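Local coordinates for tryptophane-5-halogenase (Microbispora sp. ATCC PTA-5024, PDB 5UAO), which probably uses reduced flavin to chlorinate a tryptophan of the NAI-107 lanthipeptide precursor at carbon 5 of the indole, at residues A[348-361]-A[391-405]. Residues are numbered along the deposited sequence; the frame is centred on the assembly and turned at random.
Sequences YAFVEPLESSGLLM and AHRWDAIRWFLSIHY. With FAD (flavin-adenine dinucleotide), chain E.
Trp394 lies between Ala349 and Met361. Ala349 CB sits over the centre of the Trp394 six-membered ring, 3.3 Å from its centroid. Met361 covers the opposite face: CG lies above the rim of the Trp394 six-membered ring, and SD stands 4.8 Å from the centroid of the Trp394 five-membered ring, a distant Met-aromatic contact. Bends at chi2 and chi3 fold the Met361 chain back, bringing its CE 3.5 Å from Trp394 NE1. Tyr348 turns its edge to the indole in an offset edge-to-face pair, planes 72° apart. A water in the indole plane accepts from Trp394 NE1 and donates to Met361 O. Replacing Trp394 by an alanine is likely to open a gap between Ala349 and Met361 and leave this water without its indole donor.

Further along the helix, Leu401 CD1 packs 3.5 Å from Val351 CB. His404 NE2 gives a nearly straight bond (170°) to the anti lone pair of Glu355 OE2, 2.7 Å away. His404 ND1 donates to Phe400 O, so both ring nitrogens are held. Tyr405 OH meets Glu352 OE1 in a hydrogen bond modelled so short, 2.4 Å, that its exact length is doubtful; Trp283 NE1 also binds that oxygen. Helix 383-406 thus backs the flavin-binding segment 348-361. There Phe350 and Pro353 border the isoalloxazine, and Leu359 N donates to FAD O2, a backbone grip consistent with the flavin site of a flavin-dependent tryptophan halogenase.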
ATOM      1  N   TYR A 348       7.518  11.208  19.831  1.00 23.77           N
ATOM      2  CA  TYR A 348       7.301  11.364  18.400  1.00 23.21           C
ATOM      3  C   TYR A 348       5.914  11.846  18.095  1.00 23.97           C
ATOM      4  O   TYR A 348       5.757  12.875  17.432  1.00 23.74           O
ATOM      5  CB  TYR A 348       7.627  10.109  17.599  1.00 23.37           C
ATOM      6  CG  TYR A 348       7.258  10.231  16.124  1.00 24.47           C
ATOM      7  CD1 TYR A 348       7.877  11.173  15.293  1.00 25.14           C
ATOM      8  CD2 TYR A 348       6.198   9.484  15.590  1.00 26.91           C
ATOM      9  CE1 TYR A 348       7.500  11.322  13.955  1.00 24.33           C
ATOM     10  CE2 TYR A 348       5.855   9.603  14.280  1.00 27.13           C
ATOM     11  CZ  TYR A 348       6.498  10.515  13.446  1.00 28.02           C
ATOM     12  OH  TYR A 348       6.104  10.630  12.117  1.00 27.57           O
ATOM     13  N   ALA A 349       4.905  11.164  18.599  1.00 21.69           N
ATOM     14  CA  ALA A 349       3.525  11.403  18.216  1.00 24.23           C
ATOM     15  C   ALA A 349       2.567  10.873  19.256  1.00 26.95           C
ATOM     16  O   ALA A 349       2.937   9.975  20.016  1.00 28.00           O
ATOM     17  CB  ALA A 349       3.219  10.691  16.883  1.00 23.79           C
ATOM     18  N   PHE A 350       1.313  11.335  19.213  1.00 27.19           N
ATOM     19  CA  PHE A 350       0.269  10.870  20.177  1.00 26.86           C
ATOM     20  C   PHE A 350      -1.077  11.167  19.579  1.00 29.03           C
ATOM     21  O   PHE A 350      -1.245  12.206  18.984  1.00 25.35           O
ATOM     22  CB  PHE A 350       0.336  11.634  21.498  1.00 31.68           C
ATOM     23  CG  PHE A 350      -0.777  11.280  22.471  1.00 32.04           C
ATOM     24  CD1 PHE A 350      -0.624  10.218  23.327  1.00 39.03           C
ATOM     25  CD2 PHE A 350      -1.978  11.949  22.461  1.00 28.95           C
ATOM     26  CE1 PHE A 350      -1.633   9.865  24.193  1.00 42.68           C
ATOM     27  CE2 PHE A 350      -2.993  11.578  23.304  1.00 32.96           C
ATOM     28  CZ  PHE A 350      -2.829  10.533  24.156  1.00 35.04           C
ATOM     29  N   VAL A 351      -2.007  10.238  19.679  1.00 28.69           N
ATOM     30  CA  VAL A 351      -3.448  10.552  19.494  1.00 31.07           C
ATOM     31  C   VAL A 351      -4.184   9.971  20.695  1.00 29.92           C
ATOM     32  O   VAL A 351      -3.684   9.058  21.389  1.00 29.73           O
ATOM     33  CB  VAL A 351      -4.047   9.938  18.230  1.00 32.52           C
ATOM     34  CG1 VAL A 351      -3.424  10.550  16.997  1.00 32.80           C
ATOM     35  CG2 VAL A 351      -3.898   8.414  18.238  1.00 32.56           C
ATOM     36  N   GLU A 352      -5.372  10.488  20.950  1.00 32.67           N
ATOM     37  CA  GLU A 352      -6.165  10.049  22.094  1.00 36.25           C
ATOM     38  C   GLU A 352      -6.442   8.564  21.933  1.00 30.26           C
ATOM     39  O   GLU A 352      -6.380   8.028  20.795  1.00 28.74           O
ATOM     40  CB  GLU A 352      -7.448  10.813  22.198  1.00 36.48           C
ATOM     41  CG  GLU A 352      -8.396  10.707  21.020  1.00 38.58           C
ATOM     42  CD  GLU A 352      -9.396  11.832  21.043  1.00 38.75           C
ATOM     43  OE1 GLU A 352     -10.366  11.828  21.814  1.00 34.41           O
ATOM     44  OE2 GLU A 352      -9.184  12.793  20.299  1.00 44.85           O
ATOM     45  N   PRO A 353      -6.630   7.884  23.044  1.00 27.73           N
ATOM     46  CA  PRO A 353      -6.685   6.446  22.977  1.00 27.82           C
ATOM     47  C   PRO A 353      -7.996   5.888  22.532  1.00 26.87           C
ATOM     48  O   PRO A 353      -8.336   4.745  22.874  1.00 26.72           O
ATOM     49  CB  PRO A 353      -6.374   6.038  24.420  1.00 31.41           C
ATOM     50  CG  PRO A 353      -7.038   7.158  25.185  1.00 32.28           C
ATOM     51  CD  PRO A 353      -6.592   8.356  24.443  1.00 31.71           C
ATOM     52  N   LEU A 354      -8.726   6.577  21.669  1.00 26.05           N
ATOM     53  CA  LEU A 354     -10.028   6.023  21.217  1.00 27.63           C
ATOM     54  C   LEU A 354      -9.976   4.646  20.443  1.00 28.52           C
ATOM     55  O   LEU A 354     -10.936   3.828  20.367  1.00 30.06           O
ATOM     56  CB  LEU A 354     -10.715   7.135  20.431  1.00 27.07           C
ATOM     57  CG  LEU A 354     -12.196   7.111  20.141  1.00 31.68           C
ATOM     58  CD1 LEU A 354     -13.061   6.865  21.351  1.00 31.09           C
ATOM     59  CD2 LEU A 354     -12.513   8.479  19.539  1.00 33.78           C
ATOM     60  N   GLU A 355      -8.875   4.383  19.801  1.00 26.99           N
ATOM     61  CA  GLU A 355      -8.687   3.069  19.088  1.00 26.91           C
ATOM     62  C   GLU A 355      -7.480   2.254  19.571  1.00 26.50           C
ATOM     63  O   GLU A 355      -7.002   1.340  18.868  1.00 25.72           O
ATOM     64  CB  GLU A 355      -8.600   3.338  17.586  1.00 25.83           C
ATOM     65  CG  GLU A 355      -9.939   3.726  16.984  1.00 27.60           C
ATOM     66  CD  GLU A 355     -10.867   2.545  16.764  1.00 28.74           C
ATOM     67  OE1 GLU A 355     -10.427   1.387  17.013  1.00 26.90           O
ATOM     68  OE2 GLU A 355     -12.059   2.773  16.440  1.00 25.81           O
ATOM     69  N   SER A 356      -6.968   2.635  20.750  1.00 27.54           N
ATOM     70  CA  SER A 356      -5.656   2.189  21.311  1.00 29.86           C
ATOM     71  C   SER A 356      -4.557   1.865  20.334  1.00 27.36           C
ATOM     72  O   SER A 356      -4.114   0.742  20.174  1.00 29.89           O
ATOM     73  CB  SER A 356      -5.815   1.020  22.266  1.00 37.12           C
ATOM     74  OG  SER A 356      -6.783   0.183  21.819  1.00 28.29           O
ATOM     75  N   SER A 357      -4.164   2.880  19.625  1.00 27.67           N
ATOM     76  CA  SER A 357      -3.085   2.773  18.699  1.00 25.19           C
ATOM     77  C   SER A 357      -1.720   3.074  19.335  1.00 25.03           C
ATOM     78  O   SER A 357      -0.730   2.912  18.680  1.00 24.17           O
ATOM     79  CB  SER A 357      -3.317   3.812  17.608  1.00 27.02           C
ATOM     80  OG  SER A 357      -3.692   5.019  18.203  1.00 26.99           O
ATOM     81  N   GLY A 358      -1.645   3.559  20.580  1.00 23.64           N
ATOM     82  CA  GLY A 358      -0.357   3.991  21.166  1.00 23.85           C
ATOM     83  C   GLY A 358       0.731   2.923  21.150  1.00 25.76           C
ATOM     84  O   GLY A 358       1.812   3.138  20.572  1.00 25.44           O
ATOM     85  N   LEU A 359       0.432   1.784  21.769  1.00 23.55           N
ATOM     86  CA  LEU A 359       1.341   0.637  21.863  1.00 25.46           C
ATOM     87  C   LEU A 359       1.638   0.023  20.476  1.00 24.22           C
ATOM     88  O   LEU A 359       2.768  -0.402  20.178  1.00 24.33           O
ATOM     89  CB  LEU A 359       0.816  -0.420  22.814  1.00 26.88           C
ATOM     90  CG  LEU A 359       1.404  -0.361  24.259  1.00 36.31           C
ATOM     91  CD1 LEU A 359       1.583   1.005  24.739  1.00 42.99           C
ATOM     92  CD2 LEU A 359       0.610  -1.099  25.313  1.00 34.39           C
ATOM     93  N   LEU A 360       0.631  -0.008  19.637  1.00 23.80           N
ATOM     94  CA  LEU A 360       0.825  -0.445  18.272  1.00 24.27           C
ATOM     95  C   LEU A 360       1.863   0.371  17.589  1.00 23.50           C
ATOM     96  O   LEU A 360       2.709  -0.148  16.880  1.00 25.01           O
ATOM     97  CB  LEU A 360      -0.502  -0.312  17.496  1.00 24.02           C
ATOM     98  CG  LEU A 360      -0.465  -0.540  15.974  1.00 25.64           C
ATOM     99  CD1 LEU A 360       0.008  -1.940  15.592  1.00 29.60           C
ATOM    100  CD2 LEU A 360      -1.817  -0.336  15.357  1.00 26.39           C
ATOM    101  N   MET A 361       1.759   1.692  17.693  1.00 22.40           N
ATOM    102  CA  MET A 361       2.715   2.558  17.033  1.00 23.28           C
ATOM    103  C   MET A 361       4.114   2.564  17.635  1.00 22.33           C
ATOM    104  O   MET A 361       5.115   2.879  16.922  1.00 24.34           O
ATOM    105  CB  MET A 361       2.134   3.959  16.929  1.00 23.84           C
ATOM    106  CG  MET A 361       1.016   4.032  15.908  1.00 25.36           C
ATOM    107  SD  MET A 361       1.231   3.157  14.299  1.00 31.99           S
ATOM    108  CE  MET A 361       2.659   4.021  13.600  1.00 31.21           C
ATOM    109  N   ALA A 391       5.118   8.751   9.321  1.00 24.81           N
ATOM    110  CA  ALA A 391       4.192   9.850   9.055  1.00 25.65           C
ATOM    111  C   ALA A 391       2.902   9.297   8.399  1.00 26.58           C
ATOM    112  O   ALA A 391       1.806   9.760   8.687  1.00 25.56           O
ATOM    113  CB  ALA A 391       4.817  10.891   8.102  1.00 29.06           C
ATOM    114  N   HIS A 392       3.044   8.385   7.453  1.00 24.21           N
ATOM    115  CA  HIS A 392       1.865   7.938   6.683  1.00 28.33           C
ATOM    116  C   HIS A 392       0.901   7.130   7.617  1.00 26.73           C
ATOM    117  O   HIS A 392      -0.324   7.263   7.585  1.00 24.10           O
ATOM    118  CB  HIS A 392       2.353   7.045   5.517  1.00 33.03           C
ATOM    119  CG  HIS A 392       1.247   6.393   4.761  1.00 42.84           C
ATOM    120  ND1 HIS A 392       0.398   7.103   3.943  1.00 55.91           N
ATOM    121  CD2 HIS A 392       0.801   5.116   4.742  1.00 50.26           C
ATOM    122  CE1 HIS A 392      -0.490   6.284   3.407  1.00 50.17           C
ATOM    123  NE2 HIS A 392      -0.259   5.072   3.868  1.00 48.36           N
ATOM    124  N   ARG A 393       1.491   6.282   8.436  1.00 24.31           N
ATOM    125  CA  ARG A 393       0.737   5.452   9.376  1.00 25.29           C
ATOM    126  C   ARG A 393       0.018   6.340  10.401  1.00 25.86           C
ATOM    127  O   ARG A 393      -1.172   6.170  10.618  1.00 24.86           O
ATOM    128  CB  ARG A 393       1.665   4.436  10.078  1.00 26.25           C
ATOM    129  CG  ARG A 393       1.786   3.130   9.268  1.00 32.42           C
ATOM    130  CD  ARG A 393       0.619   2.130   9.643  1.00 34.51           C
ATOM    131  NE  ARG A 393       1.306   0.984  10.224  1.00 40.60           N
ATOM    132  CZ  ARG A 393       0.948   0.224  11.212  1.00 46.12           C
ATOM    133  NH1 ARG A 393      -0.220   0.315  11.812  1.00 46.87           N
ATOM    134  NH2 ARG A 393       1.816  -0.705  11.568  1.00 58.83           N
ATOM    135  N   TRP A 394       0.716   7.327  10.996  1.00 24.14           N
ATOM    136  CA  TRP A 394       0.086   8.190  11.979  1.00 22.60           C
ATOM    137  C   TRP A 394      -1.021   9.070  11.364  1.00 24.06           C
ATOM    138  O   TRP A 394      -2.113   9.240  11.919  1.00 24.57           O
ATOM    139  CB  TRP A 394       1.154   9.009  12.687  1.00 24.73           C
ATOM    140  CG  TRP A 394       1.841   8.315  13.810  1.00 25.45           C
ATOM    141  CD1 TRP A 394       3.007   7.620  13.759  1.00 23.52           C
ATOM    142  CD2 TRP A 394       1.397   8.262  15.171  1.00 26.44           C
ATOM    143  NE1 TRP A 394       3.351   7.178  15.012  1.00 27.81           N
ATOM    144  CE2 TRP A 394       2.370   7.532  15.897  1.00 27.57           C
ATOM    145  CE3 TRP A 394       0.258   8.714  15.841  1.00 27.68           C
ATOM    146  CZ2 TRP A 394       2.260   7.289  17.272  1.00 28.24           C
ATOM    147  CZ3 TRP A 394       0.155   8.478  17.239  1.00 29.27           C
ATOM    148  CH2 TRP A 394       1.137   7.735  17.913  1.00 27.48           C
ATOM    149  N   ASP A 395      -0.748   9.618  10.180  1.00 24.88           N
ATOM    150  CA  ASP A 395      -1.704  10.473   9.514  1.00 24.83           C
ATOM    151  C   ASP A 395      -3.011   9.741   9.174  1.00 25.90           C
ATOM    152  O   ASP A 395      -4.104  10.338   9.327  1.00 26.53           O
ATOM    153  CB  ASP A 395      -1.084  11.120   8.262  1.00 26.38           C
ATOM    154  CG  ASP A 395      -0.041  12.230   8.598  1.00 25.87           C
ATOM    155  OD1 ASP A 395       0.035  12.729   9.756  1.00 27.21           O
ATOM    156  OD2 ASP A 395       0.711  12.637   7.682  1.00 27.07           O
ATOM    157  N   ALA A 396      -2.904   8.489   8.753  1.00 23.30           N
ATOM    158  CA  ALA A 396      -4.072   7.674   8.486  1.00 25.72           C
ATOM    159  C   ALA A 396      -4.908   7.437   9.786  1.00 23.34           C
ATOM    160  O   ALA A 396      -6.140   7.400   9.708  1.00 20.96           O
ATOM    161  CB  ALA A 396      -3.703   6.346   7.807  1.00 24.50           C
ATOM    162  N   ILE A 397      -4.237   7.160  10.911  1.00 24.15           N
ATOM    163  CA  ILE A 397      -4.897   6.999  12.185  1.00 23.38           C
ATOM    164  C   ILE A 397      -5.614   8.277  12.522  1.00 23.88           C
ATOM    165  O   ILE A 397      -6.732   8.239  12.997  1.00 22.40           O
ATOM    166  CB  ILE A 397      -3.932   6.578  13.255  1.00 25.14           C
ATOM    167  CG1 ILE A 397      -3.559   5.123  13.025  1.00 24.74           C
ATOM    168  CG2 ILE A 397      -4.512   6.721  14.629  1.00 26.64           C
ATOM    169  CD1 ILE A 397      -2.290   4.715  13.713  1.00 27.90           C
ATOM    170  N   ARG A 398      -4.988   9.414  12.240  1.00 21.39           N
ATOM    171  CA  ARG A 398      -5.606  10.684  12.556  1.00 23.47           C
ATOM    172  C   ARG A 398      -6.964  10.830  11.855  1.00 23.35           C
ATOM    173  O   ARG A 398      -7.965  11.182  12.474  1.00 25.80           O
ATOM    174  CB  ARG A 398      -4.642  11.851  12.233  1.00 24.45           C
ATOM    175  CG  ARG A 398      -5.262  13.222  12.356  1.00 28.84           C
ATOM    176  CD  ARG A 398      -5.547  13.816  11.022  1.00 32.57           C
ATOM    177  NE  ARG A 398      -6.022  15.198  11.112  1.00 30.27           N
ATOM    178  CZ  ARG A 398      -5.293  16.297  10.914  1.00 31.43           C
ATOM    179  NH1 ARG A 398      -4.042  16.248  10.519  1.00 30.52           N
ATOM    180  NH2 ARG A 398      -5.880  17.493  11.040  1.00 33.33           N
ATOM    181  N   TRP A 399      -6.969  10.630  10.557  1.00 24.70           N
ATOM    182  CA  TRP A 399      -8.189  10.741   9.775  1.00 22.99           C
ATOM    183  C   TRP A 399      -9.222   9.710  10.160  1.00 24.63           C
ATOM    184  O   TRP A 399     -10.377  10.021  10.212  1.00 24.73           O
ATOM    185  CB  TRP A 399      -7.930  10.676   8.273  1.00 23.60           C
ATOM    186  CG  TRP A 399      -7.041  11.758   7.818  1.00 22.94           C
ATOM    187  CD1 TRP A 399      -5.808  11.602   7.289  1.00 24.36           C
ATOM    188  CD2 TRP A 399      -7.258  13.169   7.932  1.00 22.68           C
ATOM    189  NE1 TRP A 399      -5.262  12.820   7.003  1.00 24.30           N
ATOM    190  CE2 TRP A 399      -6.088  13.804   7.459  1.00 24.67           C
ATOM    191  CE3 TRP A 399      -8.300  13.955   8.445  1.00 24.47           C
ATOM    192  CZ2 TRP A 399      -5.947  15.193   7.394  1.00 25.75           C
ATOM    193  CZ3 TRP A 399      -8.158  15.323   8.413  1.00 27.57           C
ATOM    194  CH2 TRP A 399      -6.977  15.937   7.868  1.00 27.45           C
ATOM    195  N   PHE A 400      -8.813   8.507  10.543  1.00 22.66           N
ATOM    196  CA  PHE A 400      -9.796   7.550  11.074  1.00 22.85           C
ATOM    197  C   PHE A 400     -10.425   8.025  12.387  1.00 22.36           C
ATOM    198  O   PHE A 400     -11.625   7.903  12.575  1.00 25.70           O
ATOM    199  CB  PHE A 400      -9.061   6.192  11.284  1.00 22.98           C
ATOM    200  CG  PHE A 400      -9.911   5.092  11.887  1.00 24.75           C
ATOM    201  CD1 PHE A 400     -11.201   4.854  11.446  1.00 26.64           C
ATOM    202  CD2 PHE A 400      -9.380   4.245  12.843  1.00 28.02           C
ATOM    203  CE1 PHE A 400     -11.953   3.801  11.954  1.00 26.09           C
ATOM    204  CE2 PHE A 400     -10.116   3.189  13.366  1.00 26.36           C
ATOM    205  CZ  PHE A 400     -11.395   2.966  12.912  1.00 28.94           C
ATOM    206  N   LEU A 401      -9.628   8.533  13.320  1.00 22.43           N
ATOM    207  CA  LEU A 401     -10.186   9.079  14.523  1.00 23.26           C
ATOM    208  C   LEU A 401     -11.101  10.262  14.218  1.00 23.46           C
ATOM    209  O   LEU A 401     -12.093  10.467  14.946  1.00 23.39           O
ATOM    210  CB  LEU A 401      -9.133   9.533  15.530  1.00 24.14           C
ATOM    211  CG  LEU A 401      -8.286   8.374  16.105  1.00 27.98           C
ATOM    212  CD1 LEU A 401      -7.245   8.914  17.082  1.00 32.40           C
ATOM    213  CD2 LEU A 401      -9.191   7.452  16.860  1.00 28.89           C
ATOM    214  N   SER A 402     -10.735  11.068  13.217  1.00 22.46           N
ATOM    215  CA  SER A 402     -11.550  12.265  12.882  1.00 22.17           C
ATOM    216  C   SER A 402     -13.042  11.893  12.627  1.00 23.34           C
ATOM    217  O   SER A 402     -13.938  12.630  13.002  1.00 23.79           O
ATOM    218  CB  SER A 402     -10.949  13.015  11.657  1.00 24.17           C
ATOM    219  OG  SER A 402     -11.294  12.515  10.340  1.00 23.49           O
ATOM    220  N   ILE A 403     -13.296  10.756  11.993  1.00 23.23           N
ATOM    221  CA  ILE A 403     -14.675  10.365  11.696  1.00 25.61           C
ATOM    222  C   ILE A 403     -15.398   9.828  12.916  1.00 25.00           C
ATOM    223  O   ILE A 403     -16.611   9.674  12.836  1.00 27.32           O
ATOM    224  CB  ILE A 403     -14.790   9.421  10.476  1.00 27.63           C
ATOM    225  CG1 ILE A 403     -14.150   8.064  10.751  1.00 30.16           C
ATOM    226  CG2 ILE A 403     -14.133  10.046   9.302  1.00 31.64           C
ATOM    227  CD1 ILE A 403     -14.978   6.926  10.333  1.00 35.61           C
ATOM    228  N   HIS A 404     -14.688   9.494  14.021  1.00 23.25           N
ATOM    229  CA  HIS A 404     -15.373   9.139  15.285  1.00 23.63           C
ATOM    230  C   HIS A 404     -16.032  10.395  15.879  1.00 26.52           C
ATOM    231  O   HIS A 404     -17.033  10.323  16.603  1.00 26.14           O
ATOM    232  CB  HIS A 404     -14.432   8.604  16.338  1.00 22.55           C
ATOM    233  CG  HIS A 404     -13.747   7.312  15.989  1.00 22.00           C
ATOM    234  ND1 HIS A 404     -13.017   7.122  14.846  1.00 25.92           N
ATOM    235  CD2 HIS A 404     -13.649   6.156  16.678  1.00 23.58           C
ATOM    236  CE1 HIS A 404     -12.489   5.904  14.839  1.00 26.59           C
ATOM    237  NE2 HIS A 404     -12.833   5.311  15.959  1.00 24.62           N
ATOM    238  N   TYR A 405     -15.448  11.569  15.597  1.00 24.13           N
ATOM    239  CA  TYR A 405     -15.936  12.825  16.125  1.00 24.22           C
ATOM    240  C   TYR A 405     -16.957  13.531  15.271  1.00 24.45           C
ATOM    241  O   TYR A 405     -17.998  13.958  15.784  1.00 26.75           O
ATOM    242  CB  TYR A 405     -14.773  13.801  16.440  1.00 25.77           C
ATOM    243  CG  TYR A 405     -14.151  13.547  17.807  1.00 25.07           C
ATOM    244  CD1 TYR A 405     -14.746  14.034  18.960  1.00 28.10           C
ATOM    245  CD2 TYR A 405     -13.006  12.741  17.934  1.00 27.13           C
ATOM    246  CE1 TYR A 405     -14.208  13.781  20.176  1.00 29.86           C
ATOM    247  CE2 TYR A 405     -12.446  12.496  19.140  1.00 27.42           C
ATOM    248  CZ  TYR A 405     -13.069  13.014  20.253  1.00 27.36           C
ATOM    249  OH  TYR A 405     -12.567  12.772  21.433  1.00 28.54           O
TER
HETATM  250  PA  FAD E 601       6.308   8.287  29.310  1.00 32.79           P
HETATM  251  O1A FAD E 601       5.481   7.146  29.905  1.00 37.55           O
HETATM  252  O2A FAD E 601       5.897   9.765  29.448  1.00 33.33           O
HETATM  253  O5B FAD E 601       7.851   8.108  29.728  1.00 37.74           O
HETATM  254  C5B FAD E 601       8.850   9.100  29.615  1.00 31.35           C
HETATM  255  C4B FAD E 601      10.088   8.577  30.322  1.00 31.55           C
HETATM  256  O4B FAD E 601      11.064   9.547  29.932  1.00 31.50           O
HETATM  257  C3B FAD E 601      10.078   8.536  31.863  1.00 31.20           C
HETATM  258  O3B FAD E 601      10.750   7.297  32.421  1.00 29.91           O
HETATM  259  C2B FAD E 601      10.868   9.788  32.259  1.00 34.57           C
HETATM  260  O2B FAD E 601      11.550   9.724  33.577  1.00 34.22           O
HETATM  261  C1B FAD E 601      11.844   9.876  31.085  1.00 31.32           C
HETATM  262  N9A FAD E 601      12.436  11.231  30.973  1.00 35.00           N
HETATM  263  C8A FAD E 601      11.800  12.370  30.565  1.00 35.38           C
HETATM  264  N7A FAD E 601      12.683  13.406  30.574  1.00 34.42           N
HETATM  265  C5A FAD E 601      13.869  12.914  31.014  1.00 32.01           C
HETATM  266  C6A FAD E 601      15.171  13.499  31.310  1.00 31.36           C
HETATM  267  N6A FAD E 601      15.376  14.834  31.101  1.00 31.74           N
HETATM  268  N1A FAD E 601      16.126  12.680  31.724  1.00 33.27           N
HETATM  269  C2A FAD E 601      15.943  11.357  31.903  1.00 34.96           C
HETATM  270  N3A FAD E 601      14.766  10.773  31.675  1.00 34.28           N
HETATM  271  C4A FAD E 601      13.721  11.504  31.242  1.00 32.21           C
HETATM  272  N1  FAD E 601      -1.706   3.630  24.450  1.00 39.47           N
HETATM  273  C2  FAD E 601      -2.279   2.401  24.217  1.00 41.62           C
HETATM  274  O2  FAD E 601      -1.675   1.531  23.510  1.00 31.15           O
HETATM  275  N3  FAD E 601      -3.490   2.073  24.743  1.00 37.87           N
HETATM  276  C4  FAD E 601      -4.208   2.909  25.520  1.00 39.80           C
HETATM  277  O4  FAD E 601      -5.338   2.513  25.948  1.00 34.89           O
HETATM  278  C4X FAD E 601      -3.625   4.262  25.809  1.00 36.66           C
HETATM  279  N5  FAD E 601      -4.277   5.220  26.525  1.00 41.47           N
HETATM  280  C5X FAD E 601      -3.737   6.437  26.773  1.00 35.51           C
HETATM  281  C6  FAD E 601      -4.459   7.365  27.511  1.00 37.06           C
HETATM  282  C7  FAD E 601      -3.958   8.631  27.757  1.00 35.95           C
HETATM  283  C7M FAD E 601      -4.696   9.651  28.573  1.00 34.41           C
HETATM  284  C8  FAD E 601      -2.623   8.985  27.283  1.00 40.44           C
HETATM  285  C8M FAD E 601      -2.082  10.371  27.573  1.00 45.28           C
HETATM  286  C9  FAD E 601      -1.905   8.066  26.538  1.00 41.77           C
HETATM  287  C9A FAD E 601      -2.394   6.796  26.226  1.00 37.74           C
HETATM  288  N10 FAD E 601      -1.660   5.845  25.434  1.00 38.01           N
HETATM  289  C10 FAD E 601      -2.291   4.580  25.213  1.00 39.03           C
HETATM  290  C1' FAD E 601      -0.271   6.013  24.906  1.00 43.27           C
HETATM  291  C2' FAD E 601       0.604   5.140  25.928  1.00 45.31           C
HETATM  292  O2' FAD E 601       0.198   5.671  27.183  1.00 49.86           O
HETATM  293  C3' FAD E 601       2.124   5.176  26.324  1.00 54.39           C
HETATM  294  O3' FAD E 601       2.608   4.557  27.575  1.00 40.54           O
HETATM  295  C4' FAD E 601       2.430   6.545  26.855  1.00 61.54           C
HETATM  296  O4' FAD E 601       1.286   7.438  26.693  1.00 49.34           O
HETATM  297  C5' FAD E 601       3.779   6.922  26.244  1.00 52.71           C
HETATM  298  O5' FAD E 601       4.805   6.166  26.820  1.00 37.04           O
HETATM  299  P   FAD E 601       6.265   6.901  26.757  1.00 35.42           P
HETATM  300  O1P FAD E 601       6.485   7.466  25.420  1.00 31.95           O
HETATM  301  O2P FAD E 601       7.184   5.777  27.222  1.00 34.83           O
HETATM  302  O3P FAD E 601       6.326   8.177  27.677  1.00 34.32           O
HETATM  303  O   HOH W   1       5.496   5.637  16.386  1.00 23.83           O